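Local structure of hypothetical protein (Pseudomonas aeruginosa, 4HSP) at residues Q10-P13 / P18-A21; G84-I87 / P91-S94. The protein is of unknown function but belongs to the DUF3299 family, whose members are probably related to OB-fold proteins. All coordinates share one frame; numbering follows the deposited sequence.

Interaction 1: Q10-P13 / P18-A21; sequences QLIP and PAPA. With EDO (1,2-ethanediol), chain G; EDO (1,2-ethanediol), chain D; EDO (1,2-ethanediol), chain C.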
ATOM      1  N   GLN A  10      -2.435 -17.962 -23.223  1.00 48.80           N
ATOM      2  CA  GLN A  10      -3.338 -18.064 -24.384  1.00 47.92           C
ATOM      3  C   GLN A  10      -3.284 -16.770 -25.229  1.00 51.51           C
ATOM      4  O   GLN A  10      -3.835 -16.721 -26.333  1.00 52.17           O
ATOM      5  CB  GLN A  10      -4.775 -18.347 -23.946  1.00 49.51           C
ATOM      6  CG  GLN A  10      -5.023 -19.747 -23.392  1.00 52.54           C
ATOM      7  CD  GLN A  10      -6.447 -19.879 -22.924  1.00 70.14           C
ATOM      8  OE1 GLN A  10      -6.761 -19.709 -21.750  1.00 69.99           O
ATOM      9  NE2 GLN A  10      -7.354 -20.120 -23.838  1.00 71.91           N
ATOM     10  N   LEU A  11      -2.589 -15.735 -24.719  1.00 45.77           N
ATOM     11  CA  LEU A  11      -2.459 -14.460 -25.405  1.00 45.15           C
ATOM     12  C   LEU A  11      -1.175 -14.427 -26.221  1.00 49.49           C
ATOM     13  O   LEU A  11      -0.946 -13.464 -26.943  1.00 51.24           O
ATOM     14  CB  LEU A  11      -2.516 -13.305 -24.383  1.00 44.13           C
ATOM     15  CG  LEU A  11      -3.885 -12.660 -24.123  1.00 47.00           C
ATOM     16  CD1 LEU A  11      -4.957 -13.699 -23.697  1.00 45.46           C
ATOM     17  CD2 LEU A  11      -3.754 -11.542 -23.126  1.00 46.03           C
ATOM     18  N   ILE A  12      -0.363 -15.487 -26.133  1.00 45.35           N
ATOM     19  CA  ILE A  12       0.873 -15.633 -26.892  1.00 45.70           C
ATOM     20  C   ILE A  12       0.630 -16.669 -27.995  1.00 55.10           C
ATOM     21  O   ILE A  12       0.361 -17.837 -27.683  1.00 56.45           O
ATOM     22  CB  ILE A  12       2.117 -15.985 -26.022  1.00 46.99           C
ATOM     23  CG1 ILE A  12       2.371 -14.916 -24.929  1.00 44.89           C
ATOM     24  CG2 ILE A  12       3.343 -16.128 -26.917  1.00 48.55           C
ATOM     25  CD1 ILE A  12       3.317 -15.299 -23.905  1.00 46.73           C
ATOM     26  N   PRO A  13       0.712 -16.269 -29.290  1.00 53.41           N
ATOM     27  CA  PRO A  13       0.489 -17.236 -30.370  1.00 54.50           C
ATOM     28  C   PRO A  13       1.583 -18.296 -30.445  1.00 59.91           C
ATOM     29  O   PRO A  13       2.686 -18.107 -29.933  1.00 60.19           O
ATOM     30  CB  PRO A  13       0.479 -16.362 -31.627  1.00 56.92           C
ATOM     31  CG  PRO A  13       1.171 -15.190 -31.290  1.00 60.14           C
ATOM     32  CD  PRO A  13       0.968 -14.927 -29.839  1.00 54.56           C
ATOM     33  N   PRO A  18       8.079 -16.787 -25.512  1.00 57.69           N
ATOM     34  CA  PRO A  18       7.308 -16.735 -24.254  1.00 56.05           C
ATOM     35  C   PRO A  18       7.625 -15.471 -23.463  1.00 57.21           C
ATOM     36  O   PRO A  18       8.583 -14.741 -23.775  1.00 55.81           O
ATOM     37  CB  PRO A  18       7.743 -18.001 -23.500  1.00 58.02           C
ATOM     38  CG  PRO A  18       9.100 -18.326 -24.041  1.00 62.30           C
ATOM     39  CD  PRO A  18       9.195 -17.763 -25.435  1.00 58.94           C
ATOM     40  N   ALA A  19       6.774 -15.174 -22.476  1.00 53.17           N
ATOM     41  CA  ALA A  19       6.952 -14.000 -21.618  1.00 51.42           C
ATOM     42  C   ALA A  19       8.280 -14.124 -20.828  1.00 54.45           C
ATOM     43  O   ALA A  19       8.601 -15.198 -20.320  1.00 52.80           O
ATOM     44  CB  ALA A  19       5.766 -13.846 -20.675  1.00 50.98           C
ATOM     45  N   PRO A  20       9.104 -13.067 -20.785  1.00 52.69           N
ATOM     46  CA  PRO A  20      10.374 -13.182 -20.062  1.00 53.75           C
ATOM     47  C   PRO A  20      10.184 -13.171 -18.552  1.00 60.08           C
ATOM     48  O   PRO A  20       9.065 -12.999 -18.045  1.00 61.40           O
ATOM     49  CB  PRO A  20      11.150 -11.945 -20.525  1.00 55.59           C
ATOM     50  CG  PRO A  20      10.094 -10.940 -20.844  1.00 59.94           C
ATOM     51  CD  PRO A  20       8.911 -11.711 -21.346  1.00 54.89           C
ATOM     52  N   ALA A  21      11.296 -13.337 -17.840  1.00 56.61           N
ATOM     53  CA  ALA A  21      11.339 -13.241 -16.386  1.00 55.34           C
ATOM     54  C   ALA A  21      10.742 -11.903 -15.945  1.00 56.56           C
ATOM     55  O   ALA A  21      11.154 -10.835 -16.438  1.00 55.97           O
ATOM     56  CB  ALA A  21      12.779 -13.371 -15.870  1.00 55.90           C
TER
HETATM   57  C1  EDO G 206      -1.227 -21.190 -26.003  1.00 81.85           C
HETATM   58  O1  EDO G 206      -1.815 -21.580 -24.757  1.00 83.10           O
HETATM   59  C2  EDO G 206      -2.260 -20.493 -26.945  1.00 79.47           C
HETATM   60  O2  EDO G 206      -1.585 -19.838 -28.023  1.00 76.77           O
HETATM   61  C1  EDO D 203      -9.136 -21.689 -18.030  1.00 66.82           C
HETATM   62  O1  EDO D 203     -10.115 -22.700 -17.876  1.00 69.59           O
HETATM   63  C2  EDO D 203      -8.193 -22.049 -19.194  1.00 68.37           C
HETATM   64  O2  EDO D 203      -8.506 -21.242 -20.318  1.00 70.17           O
HETATM   65  C1  EDO C 202     -11.330 -19.756 -24.611  1.00 86.15           C
HETATM   66  O1  EDO C 202     -10.724 -20.503 -23.536  1.00 85.61           O
HETATM   67  C2  EDO C 202     -10.505 -19.827 -25.942  1.00 84.74           C
HETATM   68  O2  EDO C 202     -11.072 -18.966 -26.943  1.00 83.21           O
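Ile12 reaches Pro18 and Ala19 with one atom, CD1, the end of its longer branch. That methyl comes up to the backbone link between the two: Ile12 CD1 is 3.7 Å from Ala19 N and 4.3 Å from Pro18 CA. The methyl of Ala19 borders the contact too, with its CB 4.3 Å from Ile12 CD1. CG1 stands beside the backbone N of Ile12 (chi1 -58°), and a nearly straight chi2 of 167° stretches CD1 outward, which carries the methyl across the 7.0 Å between Ile12 CA and Pro18 CA. No hydrogen bond joins the segments, and the meeting is a small apolar one at the surface.

Several polar groups of 10-13 have partners outside 18-21. A 1,2-ethanediol, probably from the crystallisation liquor, donates from its O2 to Ile12 O over 2.8 Å. Gln10, extended beyond CG, accepts a bond from Thr7 N at OE1. Its NE2 makes a weak but fairly straight bond of 3.4 Å to O1 of a second ethanediol. Further out, Gln96 packs against both Ile12 and Ala19. Both segments belong to the long connection from strand 4-5 to helix 26-34: the short 3-10 turn ending at Leu11 is tied to the sheet by Leu11 O and the hydroxyl of Tyr135, in strand 132-144.

Interaction 2: G84-I87 / P91-S94; sequences GACI and PPPS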
ATOM      1  N   GLY A  84       3.405  -4.484 -10.114  1.00 61.15           N
ATOM      2  CA  GLY A  84       4.586  -3.652 -10.305  1.00 62.32           C
ATOM      3  C   GLY A  84       4.989  -3.404 -11.743  1.00 66.83           C
ATOM      4  O   GLY A  84       5.832  -2.537 -11.992  1.00 67.13           O
ATOM      5  N   ALA A  85       4.406  -4.165 -12.694  1.00 63.18           N
ATOM      6  CA  ALA A  85       4.676  -4.042 -14.125  1.00 62.83           C
ATOM      7  C   ALA A  85       4.518  -2.612 -14.545  1.00 70.79           C
ATOM      8  O   ALA A  85       3.496  -2.001 -14.219  1.00 73.67           O
ATOM      9  CB  ALA A  85       3.733  -4.922 -14.915  1.00 62.92           C
ATOM     10  N   CYS A  86       5.588  -2.055 -15.176  1.00 67.30           N
ATOM     11  CA  CYS A  86       5.775  -0.698 -15.714  1.00 68.00           C
ATOM     12  C   CYS A  86       6.284   0.264 -14.673  1.00 71.78           C
ATOM     13  O   CYS A  86       6.808   1.306 -15.047  1.00 73.21           O
ATOM     14  CB  CYS A  86       4.513  -0.151 -16.380  1.00 69.55           C
ATOM     15  SG  CYS A  86       3.776  -1.266 -17.605  1.00 73.08           S
ATOM     16  N   ILE A  87       6.130  -0.056 -13.380  1.00 67.56           N
ATOM     17  CA  ILE A  87       6.496   0.837 -12.276  1.00 67.57           C
ATOM     18  C   ILE A  87       7.771   0.392 -11.569  1.00 68.52           C
ATOM     19  O   ILE A  87       8.734   1.156 -11.522  1.00 70.08           O
ATOM     20  CB  ILE A  87       5.297   0.927 -11.280  1.00 72.03           C
ATOM     21  CG1 ILE A  87       4.050   1.546 -11.959  1.00 72.71           C
ATOM     22  CG2 ILE A  87       5.660   1.655  -9.977  1.00 75.11           C
ATOM     23  CD1 ILE A  87       2.949   0.557 -12.141  1.00 84.96           C
ATOM     24  N   PRO A  91       7.971  -2.862 -18.301  1.00 50.31           N
ATOM     25  CA  PRO A  91       6.672  -3.362 -18.794  1.00 49.94           C
ATOM     26  C   PRO A  91       6.752  -4.770 -19.405  1.00 55.58           C
ATOM     27  O   PRO A  91       7.777  -5.105 -20.030  1.00 56.78           O
ATOM     28  CB  PRO A  91       6.309  -2.360 -19.903  1.00 51.73           C
ATOM     29  CG  PRO A  91       7.096  -1.177 -19.640  1.00 56.56           C
ATOM     30  CD  PRO A  91       8.348  -1.599 -18.967  1.00 52.09           C
ATOM     31  N   PRO A  92       5.668  -5.590 -19.310  1.00 51.52           N
ATOM     32  CA  PRO A  92       5.670  -6.907 -19.994  1.00 49.21           C
ATOM     33  C   PRO A  92       5.632  -6.748 -21.524  1.00 53.19           C
ATOM     34  O   PRO A  92       5.362  -5.632 -21.988  1.00 53.42           O
ATOM     35  CB  PRO A  92       4.358  -7.565 -19.507  1.00 49.79           C
ATOM     36  CG  PRO A  92       3.846  -6.727 -18.419  1.00 55.95           C
ATOM     37  CD  PRO A  92       4.375  -5.342 -18.640  1.00 53.00           C
ATOM     38  N   PRO A  93       5.833  -7.820 -22.343  1.00 48.98           N
ATOM     39  CA  PRO A  93       5.626  -7.678 -23.807  1.00 48.75           C
ATOM     40  C   PRO A  93       4.181  -7.251 -24.105  1.00 50.55           C
ATOM     41  O   PRO A  93       3.298  -7.497 -23.276  1.00 48.50           O
ATOM     42  CB  PRO A  93       5.917  -9.077 -24.347  1.00 49.85           C
ATOM     43  CG  PRO A  93       6.680  -9.743 -23.281  1.00 53.93           C
ATOM     44  CD  PRO A  93       6.149  -9.219 -22.000  1.00 49.73           C
ATOM     45  N   SER A  94       3.938  -6.596 -25.258  1.00 46.56           N
ATOM     46  CA  SER A  94       2.616  -6.034 -25.602  1.00 45.76           C
ATOM     47  C   SER A  94       1.492  -7.082 -25.746  1.00 49.83           C
ATOM     48  O   SER A  94       0.313  -6.710 -25.810  1.00 50.23           O
ATOM     49  CB  SER A  94       2.702  -5.189 -26.866  1.00 46.95           C
ATOM     50  OG  SER A  94       3.229  -5.936 -27.943  1.00 51.35           O
TER
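A 2.9 Å hydrogen bond from Ile87 N to Gly84 O closes a type II beta turn, whose corner residues, Ala85 and Cys86, pack on Pro91 and Pro92. The turn and the prolines share the excursion between strands 73-80 and 98-102 of the curled sheet, which is itself consistent with the family's probable relation to OB folds. Cys86 takes the third place of the turn with a positive phi of 87°, a conformation more often adopted there by glycine. Pro91 to Pro93 follow one another in the extended backbone conformation of polyproline II.

The contact between the segments is wholly apolar. Cys86 SG stands beside its own backbone N (chi1 -51°), and from there it sits over one face of the Pro91 ring, displaced toward CB. Its nearest approach is 3.6 Å, to Pro91 CB, with Pro91 CA only slightly farther from the sulfur. The same sulfur also borders the next ring, at 4.2 Å from Pro92 CD, and so spans the junction between the two prolines.

Around this buried packing, Val80 of strand 73-80 touches both Ala85 and Pro92, while Leu130 lies against Cys86. Pro91 also packs on Tyr147 of the second subunit, bringing the contact close to an interface of the tetrameric assembly. Farther along, Ser94 OG accepts a bond from Ala46 N, and Pro92 O receives one from Gln41 NE2, so the proline segment is held by the loop after helix 26-34. Beside the sulfur, the methyl of Ala85 comes at the CD-CG edge of the Pro92 ring rather than over its face: Ala85 CB is 3.8 Å from Pro92 CD and 3.9 Å from Pro92 CG.

Overall arrangement
From the N terminus, the chain leaves strand 4-5 and makes interaction 1, which brings 10-13 and 18-21 together across a loop of four residues before helix 26-34. Interaction 2 follows much later, after strand 73-80, and pairs 84-87 with 91-94 across three residues before strand 98-102. The two are in series, neither nested nor crossed, with centres about 13 Å apart. They nevertheless touch: Pro20 CD lies 3.5 Å from Pro93 CG, so the exposed N-terminal connection rests on the buried proline segment. This joins the approach to helix 26-34 to the excursion between two antiparallel strands of the curled sheet.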